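Local atomic coordinates of uncharacterized protein (Staphylococcus aureus subsp. aureus Mu50, PDB entry 4QXZ), a protein that is of unknown function, a YwpF-family protein whose beta-barrel core resembles proteins of the type VI secretion system and is accompanied by a two-helix pair. Residues K73-D77 against N78-L82; Y121-R124 against Q125-E129. All blocks are in the same frame, centred on the assembly; numbering follows the deposited sequence.

Contact 1: K73-D77 against N78-L82; sequences KEYQD and NEQLL
The carbonyl oxygen of Tyr75 accepts a hydrogen bond from the backbone nitrogen of Gln80, five residues further on, with Gln80 N 3.0 Å from Tyr75 O. A second bond lies within this one, from Glu79 N to Gln76 O at 3.2 Å, and just before them Asn78 N still reaches Glu74 O (3.1 Å) in the ordinary spacing of an alpha-helix. The i+5 and i+3 bonds, together with the positive phi of Glu79 (49°), make a Schellman motif. It ends helix 69-77 and turns the chain into strand 82-88 of the beta-barrel, where Leu82 pairs through its backbone with Ser100.

The turn brings two side chains of the outgoing chain against the ring of Tyr75. Leu82 comes over one face: its CD2 methyl stands 3.7 Å from the ring centroid, only 2° off the ring normal, in an almost ideally centred CH-pi contact. Its other methyl, CD1, leans toward the CD2 side of the ring and lies 3.9 Å from Tyr75 CD2. Gln80 approaches obliquely, chiefly through its methylenes, with Gln80 CG 3.6 Å from Tyr75 CD1. Because Gln80 CG is anti to its own backbone N (chi1 -173°) and the chain then bends at chi2, the methylenes stay close to the ring, while the amide plane is turned nearly perpendicular to it. Val102 of strand 96-107 also touches Tyr75, tying the helix end to the barrel.

On the exposed side, the Glu74 side chain crosses that of Asn78 at a slant, its CG 3.5 Å from Asn78 ND2, without a hydrogen bond between the two polar groups. Across one helical turn a salt bridge joins Lys73 NZ to Asp77 OD1 at 3.1 Å; its hydrogen bonds are weak.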
loop_
_atom_site.group_PDB
_atom_site.type_symbol
_atom_site.label_atom_id
_atom_site.label_comp_id
_atom_site.label_asym_id
_atom_site.label_seq_id
_atom_site.Cartn_x
_atom_site.Cartn_y
_atom_site.Cartn_z
ATOM N N LYS A 73 -20.965 -4.597 -12.712
ATOM C CA LYS A 73 -21.425 -5.917 -13.116
ATOM C C LYS A 73 -21.504 -5.955 -14.632
ATOM O O LYS A 73 -21.043 -6.911 -15.248
ATOM C CB LYS A 73 -22.786 -6.251 -12.485
ATOM C CG LYS A 73 -23.238 -7.699 -12.651
ATOM C CD LYS A 73 -22.300 -8.666 -11.938
ATOM C CE LYS A 73 -22.780 -10.108 -11.998
ATOM N NZ LYS A 73 -22.766 -10.621 -13.394
ATOM N N GLU A 74 -22.055 -4.905 -15.236
ATOM C CA GLU A 74 -22.100 -4.826 -16.700
ATOM C C GLU A 74 -20.708 -4.698 -17.336
ATOM O O GLU A 74 -20.514 -5.186 -18.448
ATOM C CB GLU A 74 -22.996 -3.682 -17.187
ATOM C CG GLU A 74 -23.138 -3.651 -18.711
ATOM C CD GLU A 74 -24.061 -2.557 -19.229
ATOM O OE1 GLU A 74 -24.189 -1.506 -18.553
ATOM O OE2 GLU A 74 -24.649 -2.751 -20.324
ATOM N N TYR A 75 -19.763 -4.027 -16.666
ATOM C CA TYR A 75 -18.381 -3.959 -17.168
ATOM C C TYR A 75 -17.739 -5.332 -17.187
ATOM O O TYR A 75 -17.012 -5.681 -18.122
ATOM C CB TYR A 75 -17.502 -3.013 -16.322
ATOM C CG TYR A 75 -17.793 -1.531 -16.487
ATOM C CD1 TYR A 75 -18.264 -1.021 -17.699
ATOM C CD2 TYR A 75 -17.582 -0.640 -15.442
ATOM C CE1 TYR A 75 -18.520 0.319 -17.867
ATOM C CE2 TYR A 75 -17.821 0.711 -15.607
ATOM C CZ TYR A 75 -18.297 1.176 -16.828
ATOM O OH TYR A 75 -18.577 2.499 -17.037
ATOM N N GLN A 76 -17.997 -6.105 -16.141
ATOM C CA GLN A 76 -17.451 -7.453 -16.042
ATOM C C GLN A 76 -18.059 -8.364 -17.111
ATOM O O GLN A 76 -17.338 -9.109 -17.782
ATOM C CB GLN A 76 -17.721 -8.021 -14.661
ATOM C CG GLN A 76 -16.992 -9.318 -14.362
ATOM C CD GLN A 76 -17.343 -9.870 -12.985
ATOM O OE1 GLN A 76 -18.391 -9.547 -12.407
ATOM N NE2 GLN A 76 -16.473 -10.708 -12.455
ATOM N N ASP A 77 -19.378 -8.280 -17.278
ATOM C CA ASP A 77 -20.093 -9.145 -18.227
ATOM C C ASP A 77 -19.701 -8.906 -19.689
ATOM O O ASP A 77 -19.683 -9.835 -20.481
ATOM C CB ASP A 77 -21.621 -8.985 -18.083
ATOM C CG ASP A 77 -22.161 -9.578 -16.788
ATOM O OD1 ASP A 77 -21.437 -10.371 -16.131
ATOM O OD2 ASP A 77 -23.314 -9.243 -16.426
ATOM N N ASN A 78 -19.400 -7.660 -20.040
ATOM C CA ASN A 78 -19.003 -7.309 -21.395
ATOM C C ASN A 78 -17.502 -7.364 -21.607
ATOM O O ASN A 78 -17.030 -7.120 -22.722
ATOM C CB ASN A 78 -19.518 -5.915 -21.711
ATOM C CG ASN A 78 -21.029 -5.875 -21.830
ATOM O OD1 ASN A 78 -21.660 -6.904 -22.069
ATOM N ND2 ASN A 78 -21.621 -4.683 -21.680
ATOM N N GLU A 79 -16.759 -7.685 -20.543
ATOM C CA GLU A 79 -15.286 -7.556 -20.528
ATOM C C GLU A 79 -14.804 -6.181 -21.020
ATOM O O GLU A 79 -13.798 -6.066 -21.714
ATOM C CB GLU A 79 -14.649 -8.688 -21.326
ATOM C CG GLU A 79 -15.117 -10.056 -20.838
ATOM C CD GLU A 79 -14.213 -11.202 -21.261
ATOM O OE1 GLU A 79 -12.988 -10.998 -21.396
ATOM O OE2 GLU A 79 -14.734 -12.322 -21.444
ATOM N N GLN A 80 -15.552 -5.151 -20.638
ATOM C CA GLN A 80 -15.266 -3.766 -20.984
ATOM C C GLN A 80 -13.846 -3.334 -20.678
ATOM O O GLN A 80 -13.382 -3.506 -19.562
ATOM C CB GLN A 80 -16.180 -2.865 -20.162
ATOM C CG GLN A 80 -16.095 -1.412 -20.549
ATOM C CD GLN A 80 -16.715 -1.186 -21.893
ATOM O OE1 GLN A 80 -16.033 -0.848 -22.862
ATOM N NE2 GLN A 80 -18.015 -1.410 -21.973
ATOM N N LEU A 81 -13.187 -2.730 -21.656
ATOM C CA LEU A 81 -11.859 -2.144 -21.469
ATOM C C LEU A 81 -12.035 -0.762 -20.866
ATOM O O LEU A 81 -12.713 0.090 -21.445
ATOM C CB LEU A 81 -11.106 -2.057 -22.794
ATOM C CG LEU A 81 -10.790 -3.434 -23.394
ATOM C CD1 LEU A 81 -10.170 -3.350 -24.783
ATOM C CD2 LEU A 81 -9.873 -4.207 -22.451
ATOM N N LEU A 82 -11.448 -0.553 -19.692
ATOM C CA LEU A 82 -11.674 0.675 -18.919
ATOM C C LEU A 82 -10.394 1.489 -18.828
ATOM O O LEU A 82 -9.341 0.945 -18.526
ATOM C CB LEU A 82 -12.169 0.339 -17.507
ATOM C CG LEU A 82 -13.492 -0.417 -17.413
ATOM C CD1 LEU A 82 -13.736 -0.893 -15.992
ATOM C CD2 LEU A 82 -14.640 0.459 -17.868
#

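Contact 2: Y121-R124 against Q125-E129; sequences YTLR and QQYAE
In the linker that carries the chain from strand 111-121 of the barrel to helix 127-137, Leu123 and Tyr127 meet by apolar contact. Leu123 CD1 lies over one face of the Tyr127 ring, 4.1 Å from its centroid and 28° off the normal, so this CH-pi contact is displaced from the centre toward ring atom Tyr127 CD1, 3.7 Å from Leu123 CD1. The second methyl, Leu123 CD2, rests near the root of the ring, 4.0 Å from Tyr127 CB. Tyr127 has its CG anti to the backbone N (chi1 -175°), an orientation that directs the ring back over the incoming linker.

Arg124 meets the same ring at its edge. Its CG approaches Tyr127 CD1 to 4.0 Å near the ring plane, and the guanidinium plane stands steeply to the ring rather than stacking on it. The aliphatic stem also runs past the carbonyl of Gln125, with Arg124 CG 3.5 Å from Gln125 O.

Gln126 occupies the N-cap position of helix 127-137, probably the first helix of the two-helix pair. Its carbonyl oxygen accepts a weak hydrogen bond from Glu129 N at 3.2 Å and is also hydrogen-bonded to the Ser130 hydroxyl, both in the first turn.

The polar ends of the two larger side chains are taken up by the C-terminal segment of the chain: Arg124 NH2 forms a salt bridge with Asp161, and Tyr127 OH hydrogen-bonds to the carbonyl oxygen of Pro157. Met153 of helix 142-155 and Leu159 also pack against the buried Tyr127.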
loop_
_atom_site.group_PDB
_atom_site.type_symbol
_atom_site.label_atom_id
_atom_site.label_comp_id
_atom_site.label_asym_id
_atom_site.label_seq_id
_atom_site.Cartn_x
_atom_site.Cartn_y
_atom_site.Cartn_z
ATOM N N TYR A 121 0.329 2.365 -18.450
ATOM C CA TYR A 121 0.826 3.020 -19.669
ATOM C C TYR A 121 1.276 4.468 -19.438
ATOM O O TYR A 121 0.948 5.081 -18.419
ATOM C CB TYR A 121 -0.169 2.888 -20.837
ATOM C CG TYR A 121 -1.394 3.757 -20.774
ATOM C CD1 TYR A 121 -1.393 5.057 -21.282
ATOM C CD2 TYR A 121 -2.588 3.259 -20.261
ATOM C CE1 TYR A 121 -2.546 5.856 -21.234
ATOM C CE2 TYR A 121 -3.737 4.039 -20.202
ATOM C CZ TYR A 121 -3.726 5.339 -20.692
ATOM O OH TYR A 121 -4.902 6.102 -20.607
ATOM N N THR A 122 2.077 4.977 -20.371
ATOM C CA THR A 122 2.589 6.332 -20.297
ATOM C C THR A 122 1.932 7.115 -21.376
ATOM O O THR A 122 1.682 6.602 -22.465
ATOM C CB THR A 122 4.089 6.421 -20.585
ATOM O OG1 THR A 122 4.759 5.315 -19.994
ATOM C CG2 THR A 122 4.666 7.715 -20.023
ATOM N N LEU A 123 1.667 8.378 -21.085
ATOM C CA LEU A 123 1.058 9.223 -22.074
ATOM C C LEU A 123 2.001 9.362 -23.236
ATOM O O LEU A 123 3.191 9.618 -23.053
ATOM C CB LEU A 123 0.759 10.605 -21.505
ATOM C CG LEU A 123 -0.225 11.404 -22.370
ATOM C CD1 LEU A 123 -1.579 10.702 -22.437
ATOM C CD2 LEU A 123 -0.326 12.825 -21.810
ATOM N N ARG A 124 1.475 9.187 -24.431
ATOM C CA ARG A 124 2.280 9.357 -25.621
ATOM C C ARG A 124 2.851 10.760 -25.749
ATOM O O ARG A 124 2.316 11.721 -25.197
ATOM C CB ARG A 124 1.441 9.066 -26.851
ATOM C CG ARG A 124 0.214 9.949 -26.968
ATOM C CD ARG A 124 -0.894 9.224 -27.709
ATOM N NE ARG A 124 -0.918 9.541 -29.132
ATOM C CZ ARG A 124 -1.752 8.977 -30.008
ATOM N NH1 ARG A 124 -2.625 8.045 -29.619
ATOM N NH2 ARG A 124 -1.709 9.341 -31.287
ATOM N N GLN A 125 3.941 10.863 -26.503
ATOM C CA GLN A 125 4.449 12.150 -26.978
ATOM C C GLN A 125 3.408 12.786 -27.897
ATOM O O GLN A 125 2.554 12.084 -28.458
ATOM C CB GLN A 125 5.732 11.955 -27.794
ATOM C CG GLN A 125 6.839 11.146 -27.127
ATOM C CD GLN A 125 7.455 11.850 -25.937
ATOM O OE1 GLN A 125 7.082 12.972 -25.596
ATOM N NE2 GLN A 125 8.408 11.187 -25.293
ATOM N N GLN A 126 3.471 14.105 -28.063
ATOM C CA GLN A 126 2.595 14.789 -29.008
ATOM C C GLN A 126 1.088 14.548 -28.720
ATOM O O GLN A 126 0.254 14.623 -29.629
ATOM C CB GLN A 126 2.922 14.348 -30.458
ATOM C CG GLN A 126 4.108 15.034 -31.112
ATOM C CD GLN A 126 5.435 14.713 -30.451
ATOM O OE1 GLN A 126 5.855 15.376 -29.496
ATOM N NE2 GLN A 126 6.116 13.705 -30.971
ATOM N N TYR A 127 0.737 14.254 -27.471
ATOM C CA TYR A 127 -0.670 14.062 -27.116
ATOM C C TYR A 127 -1.529 15.261 -27.526
ATOM O O TYR A 127 -2.588 15.101 -28.139
ATOM C CB TYR A 127 -0.868 13.771 -25.611
ATOM C CG TYR A 127 -2.324 13.445 -25.288
ATOM C CD1 TYR A 127 -2.845 12.191 -25.566
ATOM C CD2 TYR A 127 -3.171 14.399 -24.719
ATOM C CE1 TYR A 127 -4.173 11.892 -25.313
ATOM C CE2 TYR A 127 -4.505 14.104 -24.448
ATOM C CZ TYR A 127 -5.001 12.856 -24.766
ATOM O OH TYR A 127 -6.310 12.549 -24.525
ATOM N N ALA A 128 -1.059 16.456 -27.199
ATOM C CA ALA A 128 -1.826 17.678 -27.460
ATOM C C ALA A 128 -2.128 17.808 -28.962
ATOM O O ALA A 128 -3.219 18.187 -29.337
ATOM C CB ALA A 128 -1.074 18.913 -26.947
ATOM N N GLU A 129 -1.145 17.468 -29.793
ATOM C CA GLU A 129 -1.239 17.615 -31.247
ATOM C C GLU A 129 -2.197 16.576 -31.845
ATOM O O GLU A 129 -3.027 16.889 -32.703
ATOM C CB GLU A 129 0.160 17.474 -31.884
ATOM C CG GLU A 129 1.179 18.561 -31.513
ATOM C CD GLU A 129 1.963 18.306 -30.218
ATOM O OE1 GLU A 129 1.442 17.652 -29.274
ATOM O OE2 GLU A 129 3.119 18.785 -30.129
#

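How the contacts relate
Both contacts are local, near the surface, and each turns on a tyrosine with a leucine methyl over one face, yet they join different elements at opposite sides of the chain's centre. Contact 1 lies where a helix ends and the chain re-enters the barrel; contact 2 lies where the chain leaves the barrel and a helix begins. The chemistry differs accordingly. Backbone hydrogen bonds define the turn at 73-82, whereas none crosses between 121-124 and 125-129, where side-chain packing and polar partners from the C-terminal segment do the work. Their centres are 26 Å apart, and they do not touch each other.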